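Local coordinates for protein AFP (Microbacterium arborescens, PDB 2YJK) that belongs to the Dps family of ferritin-fold proteins, forms a dodecamer that binds iron and translocates it, and probably stores it in the ferric state, at residues H55-S60 against W153-H158; G48-A53 against A103-E108; A97-F102 against I109-S114; Q33-N38 against A63-Y68. All blocks are in the same frame, centred on the assembly; numbering follows the deposited sequence.

Contact 1 of 4, residues H55-S60 against W153-H158; sequences HELLDS and WFLLAH. With OFE (Iron(II) oxide), chain B.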
loop_
_atom_site.group_PDB
_atom_site.type_symbol
_atom_site.label_atom_id
_atom_site.label_comp_id
_atom_site.label_asym_id
_atom_site.label_seq_id
_atom_site.Cartn_x
_atom_site.Cartn_y
_atom_site.Cartn_z
ATOM N N HIS C 55 -10.549 22.690 -11.280
ATOM C CA HIS C 55 -11.464 21.813 -10.540
ATOM C C HIS C 55 -10.664 20.990 -9.497
ATOM O O HIS C 55 -11.043 20.899 -8.355
ATOM C CB HIS C 55 -12.198 20.893 -11.540
ATOM C CG HIS C 55 -13.167 19.929 -10.924
ATOM N ND1 HIS C 55 -14.428 20.308 -10.465
ATOM C CD2 HIS C 55 -13.102 18.579 -10.795
ATOM C CE1 HIS C 55 -15.052 19.232 -10.003
ATOM N NE2 HIS C 55 -14.282 18.173 -10.212
ATOM N N GLU C 56 -9.555 20.404 -9.916
ATOM C CA GLU C 56 -8.726 19.583 -9.039
ATOM C C GLU C 56 -7.903 20.356 -8.048
ATOM O O GLU C 56 -7.837 19.956 -6.886
ATOM C CB GLU C 56 -7.833 18.641 -9.840
ATOM C CG GLU C 56 -8.651 17.602 -10.586
ATOM C CD GLU C 56 -7.898 16.284 -10.785
ATOM O OE1 GLU C 56 -6.623 16.314 -10.890
ATOM O OE2 GLU C 56 -8.588 15.223 -10.848
ATOM N N LEU C 57 -7.291 21.464 -8.487
ATOM C CA LEU C 57 -6.590 22.364 -7.556
ATOM C C LEU C 57 -7.512 22.899 -6.428
ATOM O O LEU C 57 -7.122 22.911 -5.249
ATOM C CB LEU C 57 -5.907 23.529 -8.300
ATOM C CG LEU C 57 -5.244 24.614 -7.446
ATOM C CD1 LEU C 57 -4.130 23.932 -6.614
ATOM C CD2 LEU C 57 -4.596 25.660 -8.397
ATOM N N LEU C 58 -8.711 23.363 -6.782
ATOM C CA LEU C 58 -9.665 23.791 -5.775
ATOM C C LEU C 58 -10.002 22.669 -4.787
ATOM O O LEU C 58 -10.028 22.899 -3.607
ATOM C CB LEU C 58 -10.933 24.341 -6.431
ATOM C CG LEU C 58 -10.840 25.712 -7.112
ATOM C CD1 LEU C 58 -12.115 26.015 -7.970
ATOM C CD2 LEU C 58 -10.684 26.777 -6.064
ATOM N N ASP C 59 -10.216 21.436 -5.234
ATOM C CA ASP C 59 -10.435 20.337 -4.279
ATOM C C ASP C 59 -9.265 20.220 -3.273
ATOM O O ASP C 59 -9.456 19.898 -2.095
ATOM C CB ASP C 59 -10.671 18.992 -4.982
ATOM C CG ASP C 59 -11.999 18.340 -4.549
ATOM O OD1 ASP C 59 -12.731 18.914 -3.693
ATOM O OD2 ASP C 59 -12.362 17.268 -5.088
ATOM N N SER C 60 -8.054 20.487 -3.739
ATOM C CA SER C 60 -6.920 20.306 -2.869
ATOM C C SER C 60 -6.775 21.482 -1.881
ATOM O O SER C 60 -6.448 21.270 -0.709
ATOM C CB SER C 60 -5.703 19.904 -3.710
ATOM O OG SER C 60 -4.692 20.826 -3.522
ATOM N N TRP C 153 -0.102 30.994 -4.002
ATOM C CA TRP C 153 0.780 31.072 -5.129
ATOM C C TRP C 153 0.246 30.197 -6.287
ATOM O O TRP C 153 0.165 30.675 -7.423
ATOM C CB TRP C 153 2.202 30.683 -4.703
ATOM C CG TRP C 153 3.110 30.190 -5.829
ATOM C CD1 TRP C 153 3.290 30.769 -7.044
ATOM C CD2 TRP C 153 3.966 29.009 -5.808
ATOM N NE1 TRP C 153 4.175 30.013 -7.808
ATOM C CE2 TRP C 153 4.618 28.945 -7.072
ATOM C CE3 TRP C 153 4.227 27.993 -4.843
ATOM C CZ2 TRP C 153 5.536 27.903 -7.417
ATOM C CZ3 TRP C 153 5.157 26.958 -5.173
ATOM C CH2 TRP C 153 5.798 26.929 -6.452
ATOM N N PHE C 154 -0.113 28.939 -5.992
ATOM C CA PHE C 154 -0.632 28.042 -7.008
ATOM C C PHE C 154 -1.839 28.619 -7.728
ATOM O O PHE C 154 -1.936 28.482 -8.927
ATOM C CB PHE C 154 -0.987 26.701 -6.431
ATOM C CG PHE C 154 0.192 25.827 -6.159
ATOM C CD1 PHE C 154 1.490 26.300 -6.246
ATOM C CD2 PHE C 154 0.001 24.522 -5.736
ATOM C CE1 PHE C 154 2.580 25.463 -5.980
ATOM C CE2 PHE C 154 1.101 23.696 -5.474
ATOM C CZ PHE C 154 2.385 24.185 -5.606
ATOM N N LEU C 155 -2.702 29.323 -6.994
ATOM C CA LEU C 155 -3.859 29.974 -7.574
ATOM C C LEU C 155 -3.423 31.178 -8.387
ATOM O O LEU C 155 -3.739 31.270 -9.576
ATOM C CB LEU C 155 -4.890 30.314 -6.477
ATOM C CG LEU C 155 -5.621 29.065 -5.938
ATOM C CD1 LEU C 155 -6.120 29.255 -4.541
ATOM C CD2 LEU C 155 -6.795 28.607 -6.823
ATOM N N LEU C 156 -2.616 32.055 -7.795
ATOM C CA LEU C 156 -2.265 33.300 -8.439
ATOM C C LEU C 156 -1.329 33.118 -9.647
ATOM O O LEU C 156 -1.371 33.925 -10.553
ATOM C CB LEU C 156 -1.633 34.254 -7.430
ATOM C CG LEU C 156 -2.073 35.690 -7.233
ATOM C CD1 LEU C 156 -3.573 36.030 -7.668
ATOM C CD2 LEU C 156 -1.730 36.119 -5.764
ATOM N N ALA C 157 -0.499 32.067 -9.661
ATOM C CA ALA C 157 0.467 31.876 -10.764
ATOM C C ALA C 157 -0.247 31.773 -12.136
ATOM O O ALA C 157 0.357 32.080 -13.163
ATOM C CB ALA C 157 1.384 30.598 -10.495
ATOM N N HIS C 158 -1.532 31.381 -12.129
ATOM C CA HIS C 158 -2.338 31.194 -13.348
ATOM C C HIS C 158 -2.742 32.518 -14.032
ATOM O O HIS C 158 -3.212 32.476 -15.158
ATOM C CB HIS C 158 -3.637 30.432 -13.076
ATOM C CG HIS C 158 -3.450 28.973 -12.826
ATOM N ND1 HIS C 158 -3.236 28.452 -11.561
ATOM C CD2 HIS C 158 -3.425 27.916 -13.686
ATOM C CE1 HIS C 158 -3.116 27.134 -11.651
ATOM N NE2 HIS C 158 -3.220 26.785 -12.929
HETATM FE FE OFE B . -15.977 16.910 -6.508
HETATM O O OFE B . -14.654 16.202 -4.525
HETATM O O HOH W 1 -14.808 15.974 -8.338
#
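Leu57 of helix 51-78 faces Leu155 of helix 135-156 with their CA atoms 8.1 Å apart, the closest CA pair between residues 55-60 and 153-158. This spacing belongs to the four-helix bundle of the ferritin fold. Inward, Leu57 extends its side chain with CG anti to the backbone N (chi1 175°) and places its methyls among three partners. CD1 lies at the edge of the Phe154 ring, near its plane, and 4.2 Å from Phe154 CB; the two side chains cross at about a right angle. CD2 reaches further, to 4.0 Å from Leu155 CD2 and 3.9 Å from His158 CE1, meeting the imidazole obliquely. That ring turns its ND1 back to the backbone of its own segment, making weak hydrogen bonds to Phe154 O, at 2.9 Å, and to Leu155 O, which can only loosely orient it. Leu58 touches Leu155 more loosely, and Ile112 and Ile116 of helix 105-130 continue the apolar layer. Phe154 also meets His55 of a neighbouring subunit, so this layer extends into the assembly. The other side of helix 51-78 looks to iron. Lys40 makes a salt bridge with Asp59 OD1, while Asp59 OD2 lies 2.6 Å from the oxygen of the bound iron oxide. A water links His55 to the metal, its O 2.9 Å from His55 NE2 and 2.4 Å from FE of the iron oxide.

Contact 2 of 4, residues G48-A53 against A103-E108; sequences GSNFIA and AQWQDE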
loop_
_atom_site.group_PDB
_atom_site.type_symbol
_atom_site.label_atom_id
_atom_site.label_comp_id
_atom_site.label_asym_id
_atom_site.label_seq_id
_atom_site.Cartn_x
_atom_site.Cartn_y
_atom_site.Cartn_z
ATOM N N GLY C 48 -14.676 26.487 -18.187
ATOM C CA GLY C 48 -13.801 27.129 -19.185
ATOM C C GLY C 48 -12.544 26.330 -19.399
ATOM O O GLY C 48 -12.393 25.218 -18.835
ATOM N N SER C 49 -11.605 26.896 -20.154
ATOM C CA SER C 49 -10.564 26.080 -20.807
ATOM C C SER C 49 -9.618 25.357 -19.830
ATOM O O SER C 49 -9.001 24.349 -20.165
ATOM C CB SER C 49 -9.795 26.915 -21.800
ATOM O OG SER C 49 -9.102 27.928 -21.107
ATOM N N ASN C 50 -9.535 25.872 -18.616
ATOM C CA ASN C 50 -8.711 25.269 -17.594
ATOM C C ASN C 50 -9.492 24.387 -16.596
ATOM O O ASN C 50 -8.988 24.080 -15.551
ATOM C CB ASN C 50 -8.057 26.378 -16.806
ATOM C CG ASN C 50 -6.574 26.172 -16.648
ATOM O OD1 ASN C 50 -6.043 25.070 -16.837
ATOM N ND2 ASN C 50 -5.886 27.246 -16.251
ATOM N N PHE C 51 -10.705 23.975 -16.945
ATOM C CA PHE C 51 -11.582 23.303 -16.004
ATOM C C PHE C 51 -10.940 22.202 -15.145
ATOM O O PHE C 51 -10.964 22.291 -13.923
ATOM C CB PHE C 51 -12.848 22.761 -16.673
ATOM C CG PHE C 51 -13.644 21.879 -15.766
ATOM C CD1 PHE C 51 -14.474 22.425 -14.798
ATOM C CD2 PHE C 51 -13.530 20.492 -15.848
ATOM C CE1 PHE C 51 -15.238 21.625 -13.937
ATOM C CE2 PHE C 51 -14.281 19.664 -14.990
ATOM C CZ PHE C 51 -15.133 20.247 -14.021
ATOM N N ILE C 52 -10.375 21.169 -15.762
ATOM C CA ILE C 52 -10.026 19.989 -14.946
ATOM C C ILE C 52 -8.876 20.296 -13.950
ATOM O O ILE C 52 -8.939 19.922 -12.769
ATOM C CB ILE C 52 -9.887 18.653 -15.784
ATOM C CG1 ILE C 52 -10.048 17.404 -14.909
ATOM C CG2 ILE C 52 -8.566 18.588 -16.495
ATOM C CD1 ILE C 52 -11.429 17.140 -14.368
ATOM N N ALA C 53 -7.896 21.063 -14.393
ATOM C CA ALA C 53 -6.774 21.422 -13.520
ATOM C C ALA C 53 -7.229 22.346 -12.366
ATOM O O ALA C 53 -6.815 22.178 -11.236
ATOM C CB ALA C 53 -5.664 22.071 -14.347
ATOM N N ALA C 103 -19.141 30.220 -13.316
ATOM C CA ALA C 103 -18.191 31.296 -13.518
ATOM C C ALA C 103 -16.929 30.713 -14.167
ATOM O O ALA C 103 -16.482 29.605 -13.840
ATOM C CB ALA C 103 -17.864 31.978 -12.171
ATOM N N GLN C 104 -16.388 31.432 -15.123
ATOM C CA GLN C 104 -15.073 31.154 -15.713
ATOM C C GLN C 104 -13.982 30.908 -14.662
ATOM O O GLN C 104 -13.965 31.554 -13.623
ATOM C CB GLN C 104 -14.682 32.349 -16.596
ATOM C CG GLN C 104 -15.505 32.422 -17.916
ATOM C CD GLN C 104 -15.480 31.083 -18.673
ATOM O OE1 GLN C 104 -16.481 30.342 -18.689
ATOM N NE2 GLN C 104 -14.320 30.740 -19.243
ATOM N N TRP C 105 -13.070 29.968 -14.928
ATOM C CA TRP C 105 -11.970 29.695 -13.967
ATOM C C TRP C 105 -11.177 30.921 -13.442
ATOM O O TRP C 105 -10.740 30.908 -12.287
ATOM C CB TRP C 105 -11.013 28.619 -14.519
ATOM C CG TRP C 105 -10.272 29.072 -15.763
ATOM C CD1 TRP C 105 -10.706 29.004 -17.088
ATOM C CD2 TRP C 105 -8.971 29.672 -15.797
ATOM N NE1 TRP C 105 -9.717 29.498 -17.921
ATOM C CE2 TRP C 105 -8.661 29.936 -17.158
ATOM C CE3 TRP C 105 -8.043 30.005 -14.810
ATOM C CZ2 TRP C 105 -7.442 30.537 -17.561
ATOM C CZ3 TRP C 105 -6.814 30.582 -15.199
ATOM C CH2 TRP C 105 -6.527 30.845 -16.576
ATOM N N GLN C 106 -10.930 31.938 -14.280
ATOM C CA GLN C 106 -10.222 33.144 -13.818
ATOM C C GLN C 106 -10.941 33.809 -12.693
ATOM O O GLN C 106 -10.290 34.328 -11.782
ATOM C CB GLN C 106 -10.011 34.218 -14.900
ATOM C CG GLN C 106 -9.176 33.755 -16.074
ATOM C CD GLN C 106 -10.041 33.099 -17.200
ATOM O OE1 GLN C 106 -11.212 32.686 -16.992
ATOM N NE2 GLN C 106 -9.454 33.011 -18.403
ATOM N N ASP C 107 -12.271 33.858 -12.779
ATOM C CA ASP C 107 -13.060 34.594 -11.803
ATOM C C ASP C 107 -13.132 33.833 -10.490
ATOM O O ASP C 107 -13.062 34.436 -9.402
ATOM C CB ASP C 107 -14.449 34.857 -12.339
ATOM C CG ASP C 107 -14.434 35.843 -13.545
ATOM O OD1 ASP C 107 -13.747 36.915 -13.478
ATOM O OD2 ASP C 107 -15.130 35.525 -14.548
ATOM N N GLU C 108 -13.266 32.509 -10.604
ATOM C CA GLU C 108 -13.219 31.653 -9.430
ATOM C C GLU C 108 -11.843 31.850 -8.711
ATOM O O GLU C 108 -11.785 31.940 -7.531
ATOM C CB GLU C 108 -13.410 30.159 -9.804
ATOM C CG GLU C 108 -14.768 29.744 -10.340
ATOM C CD GLU C 108 -15.942 29.914 -9.364
ATOM O OE1 GLU C 108 -15.753 30.389 -8.210
ATOM O OE2 GLU C 108 -17.091 29.566 -9.757
#
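The Trp105 indole is held between two side chains, one on each face. Over one face stands Asn50 CB, 3.5 Å from the centroid of the five-membered ring and 5° off its normal, a nearly vertical CH-pi contact; on the other, Gln106 CD of the same helix lies 3.4 Å above the plane, offset toward the rim. The Asn50 amide is turned almost perpendicular to the indole, with 85° between the planes, and its ND2 passes over the six-membered ring, 3.6 Å from Trp105 CZ3. That nitrogen has its polar partner elsewhere: it donates to Ser49 O of a neighbouring subunit. Around the pyrrole part of the indole the approaches are oblique, with Ser49 OG 3.6 Å from Trp105 NE1 and Gly48 C 4.0 Å from Trp105 CD1. With CG set between the backbone N and the carbonyl carbon (chi1 65°), Trp105 brings its ring against the turn 48-51.

Residues 48-51 form a type I beta turn closed by Phe51 N to Gly48 O, and Gly48, which has no side chain, lets the Gln104 amide come close, its NE2 3.6 Å from Gly48 CA. Gln104 itself occupies the N-cap position of helix 105-130, where its carbonyl oxygen accepts from both Asp107 N and Glu108 N. The contact therefore joins two helix starts at one end of the ferritin bundle: each follows a strand of the small parallel pair 46-47 and 103-104, and the indole also packs on Val46 and on His158 near the C-terminal end of the chain.

Contact 3 of 4, residues A97-F102 against I109-S114; sequences AVPAGF and IKAIVS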
loop_
_atom_site.group_PDB
_atom_site.type_symbol
_atom_site.label_atom_id
_atom_site.label_comp_id
_atom_site.label_asym_id
_atom_site.label_seq_id
_atom_site.Cartn_x
_atom_site.Cartn_y
_atom_site.Cartn_z
ATOM N N ALA C 97 -16.470 36.255 -1.914
ATOM C CA ALA C 97 -16.678 36.811 -3.261
ATOM C C ALA C 97 -17.016 35.675 -4.267
ATOM O O ALA C 97 -17.210 35.932 -5.448
ATOM C CB ALA C 97 -15.428 37.550 -3.718
ATOM N N VAL C 98 -17.043 34.407 -3.830
ATOM C CA VAL C 98 -17.270 33.320 -4.800
ATOM C C VAL C 98 -18.681 33.549 -5.378
ATOM O O VAL C 98 -19.606 33.733 -4.609
ATOM C CB VAL C 98 -17.184 31.934 -4.145
ATOM C CG1 VAL C 98 -17.731 30.865 -5.102
ATOM C CG2 VAL C 98 -15.753 31.639 -3.570
ATOM N N PRO C 99 -18.836 33.553 -6.719
ATOM C CA PRO C 99 -20.168 33.768 -7.265
ATOM C C PRO C 99 -21.179 32.670 -6.968
ATOM O O PRO C 99 -20.818 31.520 -6.705
ATOM C CB PRO C 99 -19.933 33.821 -8.802
ATOM C CG PRO C 99 -18.507 34.215 -8.962
ATOM C CD PRO C 99 -17.809 33.519 -7.777
ATOM N N ALA C 100 -22.452 33.041 -7.121
ATOM C CA ALA C 100 -23.595 32.187 -6.816
ATOM C C ALA C 100 -23.705 31.025 -7.783
ATOM O O ALA C 100 -24.285 30.019 -7.443
ATOM C CB ALA C 100 -24.906 32.988 -6.831
ATOM N N GLY C 101 -23.221 31.171 -9.011
ATOM C CA GLY C 101 -23.453 30.095 -10.001
ATOM C C GLY C 101 -22.222 29.875 -10.850
ATOM O O GLY C 101 -21.116 30.114 -10.387
ATOM N N PHE C 102 -22.425 29.563 -12.131
ATOM C CA PHE C 102 -21.319 29.229 -13.006
ATOM C C PHE C 102 -20.456 30.451 -13.167
ATOM O O PHE C 102 -20.981 31.591 -13.180
ATOM C CB PHE C 102 -21.837 28.794 -14.381
ATOM C CG PHE C 102 -22.520 27.445 -14.386
ATOM C CD1 PHE C 102 -22.058 26.401 -13.560
ATOM C CD2 PHE C 102 -23.628 27.210 -15.225
ATOM C CE1 PHE C 102 -22.678 25.125 -13.581
ATOM C CE2 PHE C 102 -24.250 25.929 -15.259
ATOM C CZ PHE C 102 -23.754 24.875 -14.410
ATOM N N ILE C 109 -10.745 31.905 -9.443
ATOM C CA ILE C 109 -9.442 31.965 -8.777
ATOM C C ILE C 109 -9.401 33.322 -8.067
ATOM O O ILE C 109 -9.002 33.377 -6.903
ATOM C CB ILE C 109 -8.302 31.908 -9.764
ATOM C CG1 ILE C 109 -8.168 30.504 -10.322
ATOM C CG2 ILE C 109 -7.008 32.433 -9.140
ATOM C CD1 ILE C 109 -7.008 30.417 -11.255
ATOM N N LYS C 110 -9.794 34.400 -8.740
ATOM C CA LYS C 110 -9.842 35.715 -8.054
ATOM C C LYS C 110 -10.687 35.708 -6.807
ATOM O O LYS C 110 -10.277 36.266 -5.781
ATOM C CB LYS C 110 -10.321 36.889 -8.962
ATOM C CG LYS C 110 -9.418 37.168 -10.145
ATOM C CD LYS C 110 -10.081 38.175 -11.110
ATOM C CE LYS C 110 -9.044 38.720 -12.112
ATOM N NZ LYS C 110 -9.655 39.109 -13.455
ATOM N N ALA C 111 -11.884 35.121 -6.887
ATOM C CA ALA C 111 -12.780 35.100 -5.700
ATOM C C ALA C 111 -12.078 34.370 -4.532
ATOM O O ALA C 111 -12.169 34.807 -3.382
ATOM C CB ALA C 111 -14.107 34.415 -6.029
ATOM N N ILE C 112 -11.427 33.239 -4.828
ATOM C CA ILE C 112 -10.780 32.398 -3.774
ATOM C C ILE C 112 -9.486 33.049 -3.205
ATOM O O ILE C 112 -9.240 32.992 -2.008
ATOM C CB ILE C 112 -10.464 30.941 -4.293
ATOM C CG1 ILE C 112 -11.762 30.149 -4.544
ATOM C CG2 ILE C 112 -9.525 30.158 -3.354
ATOM C CD1 ILE C 112 -12.540 29.867 -3.299
ATOM N N VAL C 113 -8.692 33.695 -4.063
ATOM C CA VAL C 113 -7.575 34.504 -3.568
ATOM C C VAL C 113 -8.058 35.629 -2.658
ATOM O O VAL C 113 -7.440 35.896 -1.635
ATOM C CB VAL C 113 -6.643 35.021 -4.719
ATOM C CG1 VAL C 113 -5.534 35.955 -4.206
ATOM C CG2 VAL C 113 -6.049 33.832 -5.415
ATOM N N SER C 114 -9.143 36.293 -3.015
ATOM C CA SER C 114 -9.706 37.286 -2.109
ATOM C C SER C 114 -10.033 36.694 -0.719
ATOM O O SER C 114 -9.602 37.285 0.310
ATOM C CB SER C 114 -10.922 37.936 -2.757
ATOM O OG SER C 114 -11.578 38.771 -1.842
#
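Ala111 offers a single methyl to three consecutive residues of the loop 97-102 and lies at the centre of the contact. Its CB is 3.5 Å from Ala97 O and 3.6 Å from Val98 CA, so it is the loop backbone that comes closest to this methyl; Pro99 CD adds a looser touch at 4.2 Å. Val98 splits its two methyls by its first torsion. CG1 stands anti to the backbone N (chi1 167°), whereas CG2 is anti to the carbonyl carbon and faces the helix, 4.1 Å from Ala111 CB. The same CG2 meets Ile112 CD1 at 3.7 Å. Ile112 arrives there by a detour: its CB points away from the loop, but a bend at chi2 (-66°) swings CD1 back until the two side chains lie side by side, pointing the same way. In the ferritin fold of Dps proteins the second and third bundle helices are joined by a long connection carrying a short helix, here 87-92; residues 97-102 are the returning arm of that connection, laid on helix 105-130. Polar bonds fasten the arm beside the apolar patch, Asp115 OD1 to Ala97 N and Gln41 NE2 to Pro99 O. Towards the solvent the contact thins out, with Ala97 CB 4.1 Å from Ala111 CB and 4.5 Å from Ser114 OG.

Contact 4 of 4, residues Q33-N38 against A63-Y68; sequences QALVVN and AHAQDY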
loop_
_atom_site.group_PDB
_atom_site.type_symbol
_atom_site.label_atom_id
_atom_site.label_comp_id
_atom_site.label_asym_id
_atom_site.label_seq_id
_atom_site.Cartn_x
_atom_site.Cartn_y
_atom_site.Cartn_z
ATOM N N GLN C 33 -12.910 27.194 7.688
ATOM C CA GLN C 33 -14.051 26.346 7.537
ATOM C C GLN C 33 -14.979 26.947 6.453
ATOM O O GLN C 33 -15.603 26.159 5.706
ATOM C CB GLN C 33 -14.782 26.190 8.902
ATOM C CG GLN C 33 -15.889 25.161 8.953
ATOM C CD GLN C 33 -15.402 23.753 8.580
ATOM O OE1 GLN C 33 -15.665 23.276 7.468
ATOM N NE2 GLN C 33 -14.691 23.098 9.487
ATOM N N ALA C 34 -15.111 28.292 6.402
ATOM C CA ALA C 34 -15.818 28.996 5.292
ATOM C C ALA C 34 -15.188 28.677 3.901
ATOM O O ALA C 34 -15.914 28.426 2.936
ATOM C CB ALA C 34 -15.828 30.527 5.506
ATOM N N LEU C 35 -13.842 28.636 3.846
ATOM C CA LEU C 35 -13.102 28.285 2.656
ATOM C C LEU C 35 -13.348 26.842 2.192
ATOM O O LEU C 35 -13.404 26.600 0.979
ATOM C CB LEU C 35 -11.624 28.542 2.883
ATOM C CG LEU C 35 -10.751 28.462 1.630
ATOM C CD1 LEU C 35 -11.183 29.545 0.679
ATOM C CD2 LEU C 35 -9.159 28.401 1.874
ATOM N N VAL C 36 -13.594 25.905 3.133
ATOM C CA VAL C 36 -14.034 24.554 2.751
ATOM C C VAL C 36 -15.370 24.646 1.926
ATOM O O VAL C 36 -15.499 24.059 0.821
ATOM C CB VAL C 36 -14.255 23.632 3.997
ATOM C CG1 VAL C 36 -15.038 22.390 3.590
ATOM C CG2 VAL C 36 -12.873 23.202 4.624
ATOM N N VAL C 37 -16.343 25.390 2.465
ATOM C CA VAL C 37 -17.656 25.438 1.856
ATOM C C VAL C 37 -17.667 26.265 0.548
ATOM O O VAL C 37 -18.161 25.805 -0.497
ATOM C CB VAL C 37 -18.730 25.987 2.845
ATOM C CG1 VAL C 37 -20.044 26.241 2.080
ATOM C CG2 VAL C 37 -18.931 24.977 4.032
ATOM N N ASN C 38 -17.112 27.476 0.615
ATOM C CA ASN C 38 -17.039 28.323 -0.569
ATOM C C ASN C 38 -16.076 27.792 -1.653
ATOM O O ASN C 38 -16.241 28.117 -2.830
ATOM C CB ASN C 38 -16.711 29.777 -0.149
ATOM C CG ASN C 38 -17.787 30.353 0.735
ATOM O OD1 ASN C 38 -18.970 30.093 0.492
ATOM N ND2 ASN C 38 -17.398 31.123 1.793
ATOM N N ALA C 63 -9.271 20.655 0.828
ATOM C CA ALA C 63 -8.801 19.547 1.663
ATOM C C ALA C 63 -7.793 20.169 2.680
ATOM O O ALA C 63 -7.922 19.922 3.876
ATOM C CB ALA C 63 -8.173 18.428 0.813
ATOM N N HIS C 64 -6.891 21.064 2.215
ATOM C CA HIS C 64 -6.023 21.861 3.106
ATOM C C HIS C 64 -6.800 22.723 4.100
ATOM O O HIS C 64 -6.519 22.673 5.316
ATOM C CB HIS C 64 -5.063 22.733 2.309
ATOM C CG HIS C 64 -4.070 21.929 1.502
ATOM N ND1 HIS C 64 -3.387 22.441 0.416
ATOM C CD2 HIS C 64 -3.712 20.625 1.586
ATOM C CE1 HIS C 64 -2.619 21.500 -0.107
ATOM N NE2 HIS C 64 -2.799 20.389 0.584
ATOM N N ALA C 65 -7.777 23.523 3.616
ATOM C CA ALA C 65 -8.522 24.386 4.529
ATOM C C ALA C 65 -9.167 23.538 5.667
ATOM O O ALA C 65 -9.069 23.893 6.862
ATOM C CB ALA C 65 -9.623 25.245 3.739
ATOM N N GLN C 66 -9.802 22.432 5.298
ATOM C CA GLN C 66 -10.383 21.556 6.296
ATOM C C GLN C 66 -9.348 21.084 7.326
ATOM O O GLN C 66 -9.645 21.105 8.481
ATOM C CB GLN C 66 -11.114 20.321 5.702
ATOM C CG GLN C 66 -11.914 19.538 6.778
ATOM C CD GLN C 66 -13.060 20.407 7.390
ATOM O OE1 GLN C 66 -12.936 20.995 8.497
ATOM N NE2 GLN C 66 -14.139 20.546 6.638
ATOM N N ASP C 67 -8.148 20.686 6.904
ATOM C CA ASP C 67 -7.123 20.270 7.852
ATOM C C ASP C 67 -6.738 21.426 8.737
ATOM O O ASP C 67 -6.657 21.269 9.951
ATOM C CB ASP C 67 -5.881 19.699 7.171
ATOM C CG ASP C 67 -6.121 18.291 6.604
ATOM O OD1 ASP C 67 -6.887 17.462 7.222
ATOM O OD2 ASP C 67 -5.545 17.989 5.504
ATOM N N TYR C 68 -6.568 22.589 8.153
ATOM C CA TYR C 68 -6.166 23.774 8.938
ATOM C C TYR C 68 -7.210 24.173 9.939
ATOM O O TYR C 68 -6.869 24.498 11.069
ATOM C CB TYR C 68 -5.808 24.956 8.032
ATOM C CG TYR C 68 -4.682 24.668 7.072
ATOM C CD1 TYR C 68 -3.636 23.745 7.408
ATOM C CD2 TYR C 68 -4.655 25.282 5.819
ATOM C CE1 TYR C 68 -2.619 23.484 6.511
ATOM C CE2 TYR C 68 -3.617 25.011 4.907
ATOM C CZ TYR C 68 -2.625 24.151 5.263
ATOM O OH TYR C 68 -1.667 23.901 4.330
#
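Val36 and Ala65 bring helices 15-45 and 51-78 together, their CA atoms 5.8 Å apart; this is the first antiparallel helix pair of the ferritin four-helix bundle. The local axes approach to 8.0 Å at 155° between their directions, a closeness consistent with the small Ala65 at the crossing. Gln66, on the flank of the interface, demonstrates how a long polar side chain can finish an apolar seam. Its CB starts against Val36 CG2, at 3.5 Å. From there CG runs anti to the backbone N, and a bend at the second torsion (63°) turns the chain toward Gln33, bringing CD over to the amide opposite. At the tip, OE1 accepts from Gln33 NE2 at 2.9 Å, while NE2 donates to Gln33 OE1 at 3.2 Å and rests against Val36 CG2. Gln33 has nearly the same bent shape, so the two amides pair reciprocally, each oxygen using a lone pair in its carbonyl plane. The amide planes are turned 36° against each other, so that each acceptor oxygen lies somewhat out of the plane of the amide that donates to it, but two bonds fix the rotation of each group.

Gln66 also lies close to Asp70, which binds ferric iron in a structure of this protein though not in this chain's model, and packs on Lys40 of a neighbouring subunit. Further inside the bundle the methyls pack: Val36 CG2 sits tightly, 3.2 Å from Gln66 N and 3.9 Å from Ala65 CB, and Leu35 CD2 touches that same Ala65 CB from 3.7 Å.

Overall arrangement
Helix 51-78 ties three of the contacts together: contact 2 holds its start, contact 1 its next turns, and contact 4 its middle. Contacts 1 and 2 have centres 10 Å apart and meet at His158 of contact 1, which packs on Asn50 and Trp105 of contact 2. Contact 3 joins them through helix 105-130: Ile112 reaches Leu58 and Leu155 of contact 1, and Glu108 of contact 2 lies against Val98 and Pro99. Val98 CG2 also touches Asn38 O of contact 4. Contacts 2 and 4, about 20 Å apart between centres, do not touch. Iron lies beside the series: Asp59 of contact 1 lines one iron oxide pocket, and the Gln66 side chain of contact 4 is about 7 Å from a different bound iron oxide, nearest atoms.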